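Local coordinates for protein mosquitocidal toxin (Lysinibacillus sphaericus, PDB 2VSE) that probably kills mosquito larvae by ADP-ribosylating target-cell proteins, its enzymatic part being joined to ricin-B-like lectin domains in a single-chain holotoxin, at residues A[565-570]-A[682-687]; A[573-578]-A[592-597]; A[584-589]-A[669-674]; A[661-666]-A[686-691]. One frame throughout, in Å; residues are numbered along the deposited sequence.

Contact 1 (A[565-570]-A[682-687]); sequences MTVINQ and GQNNQK
In the beta-trefoil built from the strands between residues 560 and 692, Val567, just past the end of strand 560-566, meets Lys687, the middle residue of a Gln-Lys-Trp (QxW) motif that leads into the last strand. The Val567 amide N donates to Lys687 O at 3.2 Å (N-H...O angle 154°), extending past the strand end the antiparallel pairing in which Met565 bonds to Tyr689. One residue on, water 1 spans the two segments: it accepts from Ile568 N at 3.0 Å and donates to Asn684 O. That carbonyl also takes the backbone N-H of Lys687 across the short 3-10 turn, so turn and loop are tied through one oxygen.

Apolar atoms fill in around these bonds. Val567 spreads its two methyls over different partners: CG2 lies 3.6 Å from Lys687 CB, while CG1, anti to the backbone N (chi1 153°), meets the amide carbon CG of Asn684 at 3.8 Å, the two side chains crossing at about a right angle. Ile568 reaches in with its end, CD1 touching Asn684 CB at 3.8 Å beside the backbone N of Asn685. A bend at chi3 turns Lys687 back toward the turn; its ammonium forms a salt bridge with Asp648, and Lys687 NZ also donates to Asn684 OD1 at 2.9 Å, nearly in line with the side-chain carbonyl.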
loop_
_atom_site.group_PDB
_atom_site.type_symbol
_atom_site.label_atom_id
_atom_site.label_comp_id
_atom_site.label_asym_id
_atom_site.label_seq_id
_atom_site.Cartn_x
_atom_site.Cartn_y
_atom_site.Cartn_z
ATOM N N MET A 565 -2.125 1.854 -26.209
ATOM C CA MET A 565 -1.004 2.559 -26.836
ATOM C C MET A 565 0.259 1.740 -26.635
ATOM O O MET A 565 0.486 1.256 -25.523
ATOM C CB MET A 565 -0.819 3.921 -26.169
ATOM C CG MET A 565 -2.017 4.852 -26.241
ATOM S SD MET A 565 -1.635 6.332 -25.297
ATOM C CE MET A 565 -2.048 5.780 -23.642
ATOM N N THR A 566 1.078 1.576 -27.679
ATOM C CA THR A 566 2.372 0.903 -27.504
ATOM C C THR A 566 3.263 1.799 -26.652
ATOM O O THR A 566 3.186 3.030 -26.737
ATOM C CB THR A 566 3.089 0.560 -28.840
ATOM O OG1 THR A 566 3.621 1.748 -29.448
ATOM C CG2 THR A 566 2.159 -0.154 -29.810
ATOM N N VAL A 567 4.083 1.171 -25.817
ATOM C CA VAL A 567 5.059 1.850 -24.979
ATOM C C VAL A 567 6.119 2.573 -25.809
ATOM O O VAL A 567 6.552 3.672 -25.453
ATOM C CB VAL A 567 5.708 0.819 -24.024
ATOM C CG1 VAL A 567 7.125 1.225 -23.591
ATOM C CG2 VAL A 567 4.798 0.595 -22.829
ATOM N N ILE A 568 6.526 1.962 -26.915
ATOM C CA ILE A 568 7.631 2.492 -27.696
ATOM C C ILE A 568 7.200 3.717 -28.483
ATOM O O ILE A 568 7.978 4.648 -28.651
ATOM C CB ILE A 568 8.256 1.413 -28.622
ATOM C CG1 ILE A 568 9.141 0.473 -27.796
ATOM C CG2 ILE A 568 9.077 2.055 -29.769
ATOM C CD1 ILE A 568 9.284 -0.926 -28.374
ATOM N N ASN A 569 5.960 3.700 -28.962
ATOM C CA ASN A 569 5.387 4.823 -29.687
ATOM C C ASN A 569 3.909 5.008 -29.314
ATOM O O ASN A 569 3.031 4.329 -29.845
ATOM C CB ASN A 569 5.557 4.614 -31.198
ATOM C CG ASN A 569 5.062 5.794 -32.016
ATOM O OD1 ASN A 569 4.499 6.751 -31.483
ATOM N ND2 ASN A 569 5.276 5.733 -33.327
ATOM N N GLN A 570 3.631 5.941 -28.413
ATOM C CA GLN A 570 2.262 6.115 -27.888
ATOM C C GLN A 570 1.271 6.611 -28.934
ATOM O O GLN A 570 0.067 6.487 -28.744
ATOM C CB GLN A 570 2.234 7.029 -26.665
ATOM C CG GLN A 570 2.804 6.398 -25.414
ATOM C CD GLN A 570 2.725 7.317 -24.203
ATOM O OE1 GLN A 570 3.731 7.604 -23.556
ATOM N NE2 GLN A 570 1.525 7.777 -23.890
ATOM N N GLY A 682 9.465 -9.477 -21.273
ATOM C CA GLY A 682 9.690 -8.256 -20.505
ATOM C C GLY A 682 10.110 -7.047 -21.317
ATOM O O GLY A 682 10.179 -5.941 -20.778
ATOM N N GLN A 683 10.390 -7.247 -22.606
ATOM C CA GLN A 683 10.827 -6.153 -23.486
ATOM C C GLN A 683 9.684 -5.188 -23.738
ATOM O O GLN A 683 8.516 -5.527 -23.523
ATOM C CB GLN A 683 11.384 -6.675 -24.824
ATOM C CG GLN A 683 12.467 -7.760 -24.719
ATOM C CD GLN A 683 13.814 -7.278 -24.179
ATOM O OE1 GLN A 683 14.833 -7.954 -24.350
ATOM N NE2 GLN A 683 13.825 -6.124 -23.518
ATOM N N ASN A 684 10.028 -3.992 -24.202
ATOM C CA ASN A 684 9.053 -2.927 -24.391
ATOM C C ASN A 684 7.993 -3.209 -25.446
ATOM O O ASN A 684 6.874 -2.724 -25.334
ATOM C CB ASN A 684 9.769 -1.612 -24.681
ATOM C CG ASN A 684 10.233 -0.927 -23.421
ATOM O OD1 ASN A 684 9.784 -1.261 -22.319
ATOM N ND2 ASN A 684 11.125 0.042 -23.567
ATOM N N ASN A 685 8.334 -4.011 -26.450
ATOM C CA ASN A 685 7.403 -4.318 -27.540
ATOM C C ASN A 685 6.242 -5.224 -27.148
ATOM O O ASN A 685 5.467 -5.648 -27.999
ATOM C CB ASN A 685 8.145 -4.913 -28.734
ATOM C CG ASN A 685 9.041 -6.068 -28.353
ATOM O OD1 ASN A 685 8.600 -7.056 -27.758
ATOM N ND2 ASN A 685 10.315 -5.959 -28.714
ATOM N N GLN A 686 6.128 -5.521 -25.862
ATOM C CA GLN A 686 5.051 -6.362 -25.346
ATOM C C GLN A 686 4.169 -5.584 -24.372
ATOM O O GLN A 686 3.237 -6.132 -23.778
ATOM C CB GLN A 686 5.643 -7.578 -24.651
ATOM C CG GLN A 686 6.467 -8.466 -25.559
ATOM C CD GLN A 686 6.792 -9.785 -24.925
ATOM O OE1 GLN A 686 7.243 -9.839 -23.782
ATOM N NE2 GLN A 686 6.562 -10.863 -25.652
ATOM N N LYS A 687 4.457 -4.296 -24.227
ATOM C CA LYS A 687 3.856 -3.504 -23.173
ATOM C C LYS A 687 3.022 -2.369 -23.751
ATOM O O LYS A 687 3.345 -1.809 -24.804
ATOM C CB LYS A 687 4.941 -2.998 -22.218
ATOM C CG LYS A 687 5.661 -4.119 -21.458
ATOM C CD LYS A 687 7.067 -3.736 -21.034
ATOM C CE LYS A 687 7.085 -2.497 -20.145
ATOM N NZ LYS A 687 8.471 -2.028 -19.867
HETATM O O HOH W 1 5.721 -0.900 -27.554
#

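Contact 2 (A[573-578]-A[592-597]); sequences IADLTT and SNQKWT
Four hydrogen bonds join strand 572-576 directly to the 3-10 turn and the QxW tryptophan that follows it. Leu576 and Asn593 grip each other twice: Leu576 N donates to Asn593 O at 3.1 Å, and Asn593 ND2 returns a bond to Leu576 O at 3.1 Å, lying above that carbonyl plane. Beside them Asp575 swings its carboxylate to the turn, CG anti to the backbone N (chi1 -177°), and Gln594 NE2 reaches OD2 of Asp575 on its anti side at 2.9 Å, the carboxylate and amide planes being 73° apart. Trp596 directs NE1 at Ala574 O at 3.2 Å, almost in the indole plane, and its CH2 rests against Leu576 CB at 3.7 Å. Water 2 donates to that same Ala574 carbonyl and to Gln594 O.

In the next shell, Gln594 OE1 accepts from Ser591 OG and Asn589 N, which fixes the rotation of the amide so that NE2 faces Asp575; Phe564 packs edge-to-face with Trp596. An aspartate close to the asparagine that precedes the QxW glutamine recalls the sugar pockets of ricin-type lectins; here these polar groups are engaged with one another, and sugar binding is not established.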
loop_
_atom_site.group_PDB
_atom_site.type_symbol
_atom_site.label_atom_id
_atom_site.label_comp_id
_atom_site.label_asym_id
_atom_site.label_seq_id
_atom_site.Cartn_x
_atom_site.Cartn_y
_atom_site.Cartn_z
ATOM N N ILE A 573 -1.641 2.776 -31.742
ATOM C CA ILE A 573 -2.607 2.065 -30.918
ATOM C C ILE A 573 -3.060 0.782 -31.611
ATOM O O ILE A 573 -2.821 0.604 -32.806
ATOM C CB ILE A 573 -3.833 2.950 -30.597
ATOM C CG1 ILE A 573 -4.357 3.643 -31.861
ATOM C CG2 ILE A 573 -3.495 3.987 -29.531
ATOM C CD1 ILE A 573 -5.269 2.799 -32.696
ATOM N N ALA A 574 -3.696 -0.113 -30.850
ATOM C CA ALA A 574 -4.241 -1.363 -31.383
ATOM C C ALA A 574 -5.510 -1.061 -32.163
ATOM O O ALA A 574 -6.496 -0.553 -31.616
ATOM C CB ALA A 574 -4.531 -2.348 -30.262
ATOM N N ASP A 575 -5.473 -1.388 -33.451
ATOM C CA ASP A 575 -6.529 -1.032 -34.384
ATOM C C ASP A 575 -7.044 -2.312 -35.003
ATOM O O ASP A 575 -6.265 -3.115 -35.525
ATOM C CB ASP A 575 -5.957 -0.085 -35.461
ATOM C CG ASP A 575 -7.007 0.422 -36.477
ATOM O OD1 ASP A 575 -7.833 -0.369 -36.968
ATOM O OD2 ASP A 575 -6.973 1.623 -36.827
ATOM N N LEU A 576 -8.357 -2.515 -34.930
ATOM C CA LEU A 576 -8.989 -3.607 -35.661
ATOM C C LEU A 576 -9.025 -3.208 -37.134
ATOM O O LEU A 576 -9.843 -2.376 -37.540
ATOM C CB LEU A 576 -10.401 -3.923 -35.122
ATOM C CG LEU A 576 -11.289 -4.926 -35.905
ATOM C CD1 LEU A 576 -10.630 -6.293 -36.087
ATOM C CD2 LEU A 576 -12.655 -5.103 -35.254
ATOM N N THR A 577 -8.124 -3.779 -37.931
ATOM C CA THR A 577 -8.028 -3.386 -39.339
ATOM C C THR A 577 -9.056 -4.118 -40.173
ATOM O O THR A 577 -9.776 -4.986 -39.676
ATOM C CB THR A 577 -6.623 -3.597 -39.943
ATOM O OG1 THR A 577 -6.404 -4.990 -40.206
ATOM C CG2 THR A 577 -5.551 -3.071 -39.012
ATOM N N THR A 578 -9.123 -3.762 -41.447
ATOM C CA THR A 578 -10.084 -4.367 -42.353
ATOM C C THR A 578 -9.488 -5.540 -43.142
ATOM O O THR A 578 -10.191 -6.182 -43.917
ATOM C CB THR A 578 -10.724 -3.308 -43.296
ATOM O OG1 THR A 578 -11.726 -3.933 -44.104
ATOM C CG2 THR A 578 -9.679 -2.648 -44.208
ATOM N N SER A 592 -13.813 4.595 -33.859
ATOM C CA SER A 592 -14.416 3.515 -33.092
ATOM C C SER A 592 -13.654 2.196 -33.136
ATOM O O SER A 592 -13.580 1.504 -32.133
ATOM C CB SER A 592 -15.859 3.293 -33.534
ATOM O OG SER A 592 -16.637 4.454 -33.324
ATOM N N ASN A 593 -13.084 1.848 -34.285
ATOM C CA ASN A 593 -12.369 0.577 -34.413
ATOM C C ASN A 593 -11.008 0.574 -33.706
ATOM O O ASN A 593 -10.294 -0.431 -33.718
ATOM C CB ASN A 593 -12.224 0.194 -35.886
ATOM C CG ASN A 593 -11.408 1.191 -36.655
ATOM O OD1 ASN A 593 -11.728 2.379 -36.692
ATOM N ND2 ASN A 593 -10.332 0.720 -37.264
ATOM N N GLN A 594 -10.671 1.702 -33.085
ATOM C CA GLN A 594 -9.411 1.885 -32.362
ATOM C C GLN A 594 -9.699 2.021 -30.867
ATOM O O GLN A 594 -8.808 2.356 -30.051
ATOM C CB GLN A 594 -8.687 3.120 -32.888
ATOM C CG GLN A 594 -8.435 3.081 -34.403
ATOM C CD GLN A 594 -7.810 4.353 -34.929
ATOM O OE1 GLN A 594 -8.319 5.449 -34.692
ATOM N NE2 GLN A 594 -6.704 4.216 -35.659
ATOM N N LYS A 595 -10.957 1.757 -30.517
ATOM C CA LYS A 595 -11.424 1.810 -29.134
ATOM C C LYS A 595 -12.015 0.465 -28.774
ATOM O O LYS A 595 -12.575 -0.214 -29.626
ATOM C CB LYS A 595 -12.493 2.892 -28.943
ATOM C CG LYS A 595 -12.051 4.310 -29.285
ATOM C CD LYS A 595 -13.225 5.267 -29.215
ATOM C CE LYS A 595 -12.823 6.677 -29.597
ATOM N NZ LYS A 595 -14.001 7.598 -29.623
ATOM N N TRP A 596 -11.895 0.084 -27.511
ATOM C CA TRP A 596 -12.327 -1.225 -27.066
ATOM C C TRP A 596 -12.982 -1.110 -25.706
ATOM O O TRP A 596 -12.483 -0.397 -24.827
ATOM C CB TRP A 596 -11.136 -2.184 -26.987
ATOM C CG TRP A 596 -10.338 -2.225 -28.247
ATOM C CD1 TRP A 596 -9.456 -1.282 -28.682
ATOM C CD2 TRP A 596 -10.349 -3.257 -29.245
ATOM N NE1 TRP A 596 -8.927 -1.653 -29.892
ATOM C CE2 TRP A 596 -9.455 -2.861 -30.264
ATOM C CE3 TRP A 596 -11.031 -4.474 -29.380
ATOM C CZ2 TRP A 596 -9.219 -3.638 -31.408
ATOM C CZ3 TRP A 596 -10.798 -5.251 -30.534
ATOM C CH2 TRP A 596 -9.896 -4.826 -31.522
ATOM N N THR A 597 -14.108 -1.805 -25.534
ATOM C CA THR A 597 -14.706 -1.968 -24.208
ATOM C C THR A 597 -14.007 -3.126 -23.491
ATOM O O THR A 597 -13.937 -4.239 -24.014
ATOM C CB THR A 597 -16.224 -2.249 -24.261
ATOM O OG1 THR A 597 -16.448 -3.493 -24.922
ATOM C CG2 THR A 597 -16.971 -1.156 -24.992
HETATM O O HOH W 2 -6.930 0.971 -29.254
#

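Contact 3 (A[584-589]-A[669-674]); sequences ATKTNN and PINDIP
Lys586 lies along the tight turn formed by Asn671 and Asp672, and its side chain can be followed across both. CB sits 3.6 Å from Asn671 OD1, and CG stays close to that oxygen while coming 3.9 Å from the backbone N of Asp672. The bend at chi3 (115°) carries CE alongside the carboxylate, 3.6 Å from Asp672 OD1, the two side chains pointing the same way. A further bend at chi4 (-70°) sets the tip, where Lys586 NZ remains 4.3 Å from Asp672 OD1, too long for a salt bridge, although the opposite charges probably attract.

The turn itself, type II from Ile670 to Ile673, is pinned by backbone and side-chain bonds together. Thr585 is held at three points: its N donates to Ile673 O at 3.1 Å, its O accepts from Asp672 N, and its hydroxyl OG1 donates to Ile670 O at 3.0 Å from above the carbonyl plane. Farther along, Asn671 OD1 accepts from Thr587 N at 3.0 Å.

Strand 583-587 is thereby placed between strand 572-576, to which Ala584 and Lys586 bond through their backbones, and strand 673-679, whose far neighbour is 661-664; Thr585 also touches Trp688 of strand 688-692, in the other sheet of the trefoil.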
loop_
_atom_site.group_PDB
_atom_site.type_symbol
_atom_site.label_atom_id
_atom_site.label_comp_id
_atom_site.label_asym_id
_atom_site.label_seq_id
_atom_site.Cartn_x
_atom_site.Cartn_y
_atom_site.Cartn_z
ATOM N N ALA A 584 -3.804 -4.596 -35.603
ATOM C CA ALA A 584 -2.464 -4.063 -35.850
ATOM C C ALA A 584 -2.237 -2.734 -35.144
ATOM O O ALA A 584 -3.195 -2.061 -34.744
ATOM C CB ALA A 584 -2.232 -3.906 -37.351
ATOM N N THR A 585 -0.967 -2.355 -35.002
ATOM C CA THR A 585 -0.624 -1.034 -34.493
ATOM C C THR A 585 -0.752 -0.021 -35.612
ATOM O O THR A 585 -0.124 -0.155 -36.663
ATOM C CB THR A 585 0.788 -0.959 -33.901
ATOM O OG1 THR A 585 1.741 -1.438 -34.858
ATOM C CG2 THR A 585 0.871 -1.791 -32.636
ATOM N N LYS A 586 -1.580 0.990 -35.379
ATOM C CA LYS A 586 -1.835 2.021 -36.367
ATOM C C LYS A 586 -1.886 3.405 -35.746
ATOM O O LYS A 586 -2.227 3.575 -34.572
ATOM C CB LYS A 586 -3.127 1.729 -37.134
ATOM C CG LYS A 586 -2.944 0.698 -38.240
ATOM C CD LYS A 586 -4.273 0.156 -38.724
ATOM C CE LYS A 586 -4.561 0.533 -40.168
ATOM N NZ LYS A 586 -4.838 1.976 -40.336
ATOM N N THR A 587 -1.522 4.396 -36.544
ATOM C CA THR A 587 -1.583 5.783 -36.119
ATOM C C THR A 587 -2.974 6.081 -35.540
ATOM O O THR A 587 -3.991 5.698 -36.116
ATOM C CB THR A 587 -1.229 6.715 -37.280
ATOM O OG1 THR A 587 0.059 6.350 -37.793
ATOM C CG2 THR A 587 -1.147 8.128 -36.809
ATOM N N ASN A 588 -3.019 6.730 -34.381
ATOM C CA ASN A 588 -4.294 6.934 -33.710
ATOM C C ASN A 588 -5.127 8.035 -34.338
ATOM O O ASN A 588 -4.615 9.099 -34.684
ATOM C CB ASN A 588 -4.117 7.189 -32.210
ATOM C CG ASN A 588 -5.458 7.360 -31.474
ATOM O OD1 ASN A 588 -6.465 6.724 -31.815
ATOM N ND2 ASN A 588 -5.461 8.209 -30.454
ATOM N N ASN A 589 -6.417 7.751 -34.478
ATOM C CA ASN A 589 -7.384 8.694 -35.008
ATOM C C ASN A 589 -8.591 8.897 -34.132
ATOM O O ASN A 589 -9.483 9.670 -34.483
ATOM C CB ASN A 589 -7.910 8.196 -36.334
ATOM C CG ASN A 589 -7.115 8.690 -37.468
ATOM O OD1 ASN A 589 -6.903 9.897 -37.613
ATOM N ND2 ASN A 589 -6.659 7.768 -38.299
ATOM N N PRO A 669 7.304 -1.423 -33.022
ATOM C CA PRO A 669 6.004 -1.027 -33.565
ATOM C C PRO A 669 6.123 0.091 -34.601
ATOM O O PRO A 669 6.724 1.128 -34.330
ATOM C CB PRO A 669 5.247 -0.522 -32.330
ATOM C CG PRO A 669 6.298 -0.122 -31.373
ATOM C CD PRO A 669 7.404 -1.110 -31.584
ATOM N N ILE A 670 5.588 -0.148 -35.790
ATOM C CA ILE A 670 5.437 0.895 -36.813
ATOM C C ILE A 670 4.022 0.772 -37.375
ATOM O O ILE A 670 3.340 -0.225 -37.124
ATOM C CB ILE A 670 6.497 0.818 -37.961
ATOM C CG1 ILE A 670 6.341 -0.475 -38.768
ATOM C CG2 ILE A 670 7.927 0.979 -37.418
ATOM C CD1 ILE A 670 6.748 -0.351 -40.241
ATOM N N ASN A 671 3.578 1.778 -38.118
ATOM C CA ASN A 671 2.224 1.768 -38.660
ATOM C C ASN A 671 1.901 0.511 -39.476
ATOM O O ASN A 671 2.657 0.121 -40.366
ATOM C CB ASN A 671 1.953 3.037 -39.477
ATOM C CG ASN A 671 0.495 3.181 -39.864
ATOM O OD1 ASN A 671 -0.386 3.205 -39.012
ATOM N ND2 ASN A 671 0.234 3.281 -41.153
ATOM N N ASP A 672 0.790 -0.130 -39.110
ATOM C CA ASP A 672 0.182 -1.256 -39.834
ATOM C C ASP A 672 0.829 -2.644 -39.673
ATOM O O ASP A 672 0.564 -3.543 -40.479
ATOM C CB ASP A 672 -0.019 -0.908 -41.318
ATOM C CG ASP A 672 -1.410 -1.275 -41.827
ATOM O OD1 ASP A 672 -2.023 -0.430 -42.521
ATOM O OD2 ASP A 672 -1.896 -2.390 -41.529
ATOM N N ILE A 673 1.664 -2.836 -38.649
ATOM C CA ILE A 673 2.191 -4.183 -38.387
ATOM C C ILE A 673 1.300 -4.921 -37.398
ATOM O O ILE A 673 0.911 -4.356 -36.372
ATOM C CB ILE A 673 3.675 -4.226 -37.922
ATOM C CG1 ILE A 673 3.891 -3.363 -36.679
ATOM C CG2 ILE A 673 4.622 -3.835 -39.058
ATOM C CD1 ILE A 673 4.779 -4.020 -35.650
ATOM N N PRO A 674 0.956 -6.178 -37.717
ATOM C CA PRO A 674 0.043 -6.967 -36.894
ATOM C C PRO A 674 0.593 -7.269 -35.509
ATOM O O PRO A 674 1.800 -7.482 -35.354
ATOM C CB PRO A 674 -0.113 -8.269 -37.695
ATOM C CG PRO A 674 1.114 -8.348 -38.540
ATOM C CD PRO A 674 1.403 -6.926 -38.908
#

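Contact 4 (A[661-666]-A[686-691]); sequences KIFGTN and QKWYLR
Gln686 and Gly664 bring their backbones together, CA to CA at 4.3 Å, a closeness made possible by the missing side chain of the glycine. The extended side chain of Gln686 crosses that of Ile662 at about a right angle, its amide turned back to residues earlier in the chain, where OE1 accepts from Thr681 N and NE2 donates to Asp679 O. Its own carbonyl takes a bond from water 3, which lies 2.7 Å from Gln686 O and also donates to Phe663 O.

Lys687 next turns its side chain away, toward Asp648. Trp688 then swings back and supplies the direct hydrogen bond of the contact: NE1 donates to Phe663 O at 2.8 Å in a nearly straight bond (167°), the oxygen lying close to the indole plane. Phe663 CE1 stands over one face of the indole, toward the rim and 3.8 Å from Trp688 CE2, with the ring planes inclined at 52°. Trp641, edge-to-face, and Phe653 also pack against Phe663.

Beyond Trp688 the chain moves away from strand 661-664 and continues its pairing with strand 560-566. A buried tryptophan whose indole N-H is spent on a strand carbonyl, two residues after a glutamine tied by its amide, is the QxW signature of the ricin-B-type beta-trefoil.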
loop_
_atom_site.group_PDB
_atom_site.type_symbol
_atom_site.label_atom_id
_atom_site.label_comp_id
_atom_site.label_asym_id
_atom_site.label_seq_id
_atom_site.Cartn_x
_atom_site.Cartn_y
_atom_site.Cartn_z
ATOM N N LYS A 661 1.578 -16.547 -22.872
ATOM C CA LYS A 661 1.378 -15.752 -24.092
ATOM C C LYS A 661 0.782 -14.370 -23.822
ATOM O O LYS A 661 -0.170 -14.230 -23.054
ATOM C CB LYS A 661 0.464 -16.477 -25.089
ATOM C CG LYS A 661 0.986 -17.800 -25.621
ATOM C CD LYS A 661 2.172 -17.636 -26.563
ATOM C CE LYS A 661 2.728 -18.997 -26.960
ATOM N NZ LYS A 661 4.076 -18.870 -27.564
ATOM N N ILE A 662 1.343 -13.360 -24.477
ATOM C CA ILE A 662 0.818 -11.999 -24.417
ATOM C C ILE A 662 0.671 -11.435 -25.821
ATOM O O ILE A 662 1.243 -11.975 -26.770
ATOM C CB ILE A 662 1.777 -11.085 -23.687
ATOM C CG1 ILE A 662 3.117 -11.059 -24.434
ATOM C CG2 ILE A 662 1.910 -11.510 -22.232
ATOM C CD1 ILE A 662 4.219 -10.513 -23.627
ATOM N N PHE A 663 -0.085 -10.353 -25.964
ATOM C CA PHE A 663 -0.148 -9.684 -27.261
ATOM C C PHE A 663 0.751 -8.451 -27.347
ATOM O O PHE A 663 0.713 -7.559 -26.487
ATOM C CB PHE A 663 -1.588 -9.431 -27.765
ATOM C CG PHE A 663 -2.382 -8.442 -26.952
ATOM C CD1 PHE A 663 -2.291 -7.074 -27.200
ATOM C CD2 PHE A 663 -3.264 -8.880 -25.971
ATOM C CE1 PHE A 663 -3.033 -6.162 -26.461
ATOM C CE2 PHE A 663 -4.026 -7.975 -25.237
ATOM C CZ PHE A 663 -3.904 -6.617 -25.475
ATOM N N GLY A 664 1.579 -8.444 -28.387
ATOM C CA GLY A 664 2.534 -7.378 -28.624
ATOM C C GLY A 664 2.900 -7.356 -30.085
ATOM O O GLY A 664 2.169 -7.882 -30.929
ATOM N N THR A 665 4.037 -6.749 -30.391
ATOM C CA THR A 665 4.514 -6.690 -31.754
ATOM C C THR A 665 5.847 -7.399 -31.833
ATOM O O THR A 665 6.598 -7.426 -30.851
ATOM C CB THR A 665 4.683 -5.238 -32.211
ATOM O OG1 THR A 665 5.541 -4.549 -31.294
ATOM C CG2 THR A 665 3.336 -4.533 -32.242
ATOM N N ASN A 666 6.114 -7.999 -32.997
ATOM C CA ASN A 666 7.438 -8.484 -33.348
ATOM C C ASN A 666 8.313 -7.280 -33.625
ATOM O O ASN A 666 8.012 -6.486 -34.528
ATOM C CB ASN A 666 7.382 -9.369 -34.598
ATOM C CG ASN A 666 7.839 -10.793 -34.331
ATOM O OD1 ASN A 666 7.480 -11.404 -33.317
ATOM N ND2 ASN A 666 8.637 -11.329 -35.241
ATOM N N GLN A 686 6.128 -5.521 -25.862
ATOM C CA GLN A 686 5.051 -6.362 -25.346
ATOM C C GLN A 686 4.169 -5.584 -24.372
ATOM O O GLN A 686 3.237 -6.132 -23.778
ATOM C CB GLN A 686 5.643 -7.578 -24.651
ATOM C CG GLN A 686 6.467 -8.466 -25.559
ATOM C CD GLN A 686 6.792 -9.785 -24.925
ATOM O OE1 GLN A 686 7.243 -9.839 -23.782
ATOM N NE2 GLN A 686 6.562 -10.863 -25.652
ATOM N N LYS A 687 4.457 -4.296 -24.227
ATOM C CA LYS A 687 3.856 -3.504 -23.173
ATOM C C LYS A 687 3.022 -2.369 -23.751
ATOM O O LYS A 687 3.345 -1.809 -24.804
ATOM C CB LYS A 687 4.941 -2.998 -22.218
ATOM C CG LYS A 687 5.661 -4.119 -21.458
ATOM C CD LYS A 687 7.067 -3.736 -21.034
ATOM C CE LYS A 687 7.085 -2.497 -20.145
ATOM N NZ LYS A 687 8.471 -2.028 -19.867
ATOM N N TRP A 688 1.937 -2.046 -23.056
ATOM C CA TRP A 688 0.982 -1.060 -23.526
ATOM C C TRP A 688 0.613 -0.103 -22.413
ATOM O O TRP A 688 0.471 -0.508 -21.257
ATOM C CB TRP A 688 -0.298 -1.736 -24.032
ATOM C CG TRP A 688 -0.100 -2.803 -25.098
ATOM C CD1 TRP A 688 0.307 -4.092 -24.903
ATOM C CD2 TRP A 688 -0.350 -2.675 -26.498
ATOM N NE1 TRP A 688 0.344 -4.765 -26.093
ATOM C CE2 TRP A 688 -0.053 -3.919 -27.091
ATOM C CE3 TRP A 688 -0.778 -1.621 -27.317
ATOM C CZ2 TRP A 688 -0.167 -4.140 -28.470
ATOM C CZ3 TRP A 688 -0.900 -1.846 -28.688
ATOM C CH2 TRP A 688 -0.591 -3.094 -29.245
ATOM N N TYR A 689 0.477 1.168 -22.767
ATOM C CA TYR A 689 -0.129 2.145 -21.880
ATOM C C TYR A 689 -1.623 2.221 -22.221
ATOM O O TYR A 689 -2.006 2.193 -23.410
ATOM C CB TYR A 689 0.525 3.520 -22.039
ATOM C CG TYR A 689 1.915 3.646 -21.453
ATOM C CD1 TYR A 689 2.119 3.529 -20.085
ATOM C CD2 TYR A 689 3.026 3.941 -22.260
ATOM C CE1 TYR A 689 3.378 3.652 -19.530
ATOM C CE2 TYR A 689 4.292 4.078 -21.707
ATOM C CZ TYR A 689 4.448 3.926 -20.337
ATOM O OH TYR A 689 5.678 4.057 -19.731
ATOM N N LEU A 690 -2.456 2.320 -21.185
ATOM C CA LEU A 690 -3.906 2.340 -21.360
ATOM C C LEU A 690 -4.456 3.756 -21.335
ATOM O O LEU A 690 -4.219 4.493 -20.397
ATOM C CB LEU A 690 -4.604 1.496 -20.271
ATOM C CG LEU A 690 -4.307 -0.009 -20.227
ATOM C CD1 LEU A 690 -4.969 -0.689 -19.032
ATOM C CD2 LEU A 690 -4.769 -0.663 -21.496
ATOM N N ARG A 691 -5.172 4.141 -22.382
ATOM C CA ARG A 691 -5.959 5.368 -22.331
ATOM C C ARG A 691 -7.367 4.957 -22.023
ATOM O O ARG A 691 -8.046 4.299 -22.823
ATOM C CB ARG A 691 -5.905 6.183 -23.617
ATOM C CG ARG A 691 -6.823 7.403 -23.599
ATOM C CD ARG A 691 -6.274 8.581 -24.437
ATOM N NE ARG A 691 -5.769 8.140 -25.734
ATOM C CZ ARG A 691 -4.546 8.370 -26.211
ATOM N NH1 ARG A 691 -3.670 9.087 -25.540
ATOM N NH2 ARG A 691 -4.220 7.898 -27.398
HETATM O O HOH W 3 0.894 -7.432 -23.811
#

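In the fold
Contacts 2 and 4 are two versions of one arrangement, a Gln-Lys-Trp motif whose indole N-H bonds a strand carbonyl that also shares a water with the glutamine carbonyl, with centres about 14 Å apart; the tryptophan of contact 4 touches the strand of contact 2, Trp688 CZ3 lying 3.9 Å from Ala574 N. Contact 1 shares Gln686 and Lys687 with contact 4, their centres about 6 Å apart. Contact 3 joins the group through Thr585, whose CG2 lies 3.5 Å from Thr566 CG2 of contact 1, and through a probable bond from Asp575 N of contact 2 to Ala584 O at 2.7 Å. All four belong to one lectin-like trefoil; the ADP-ribosyltransferase-like region is an earlier part of the chain.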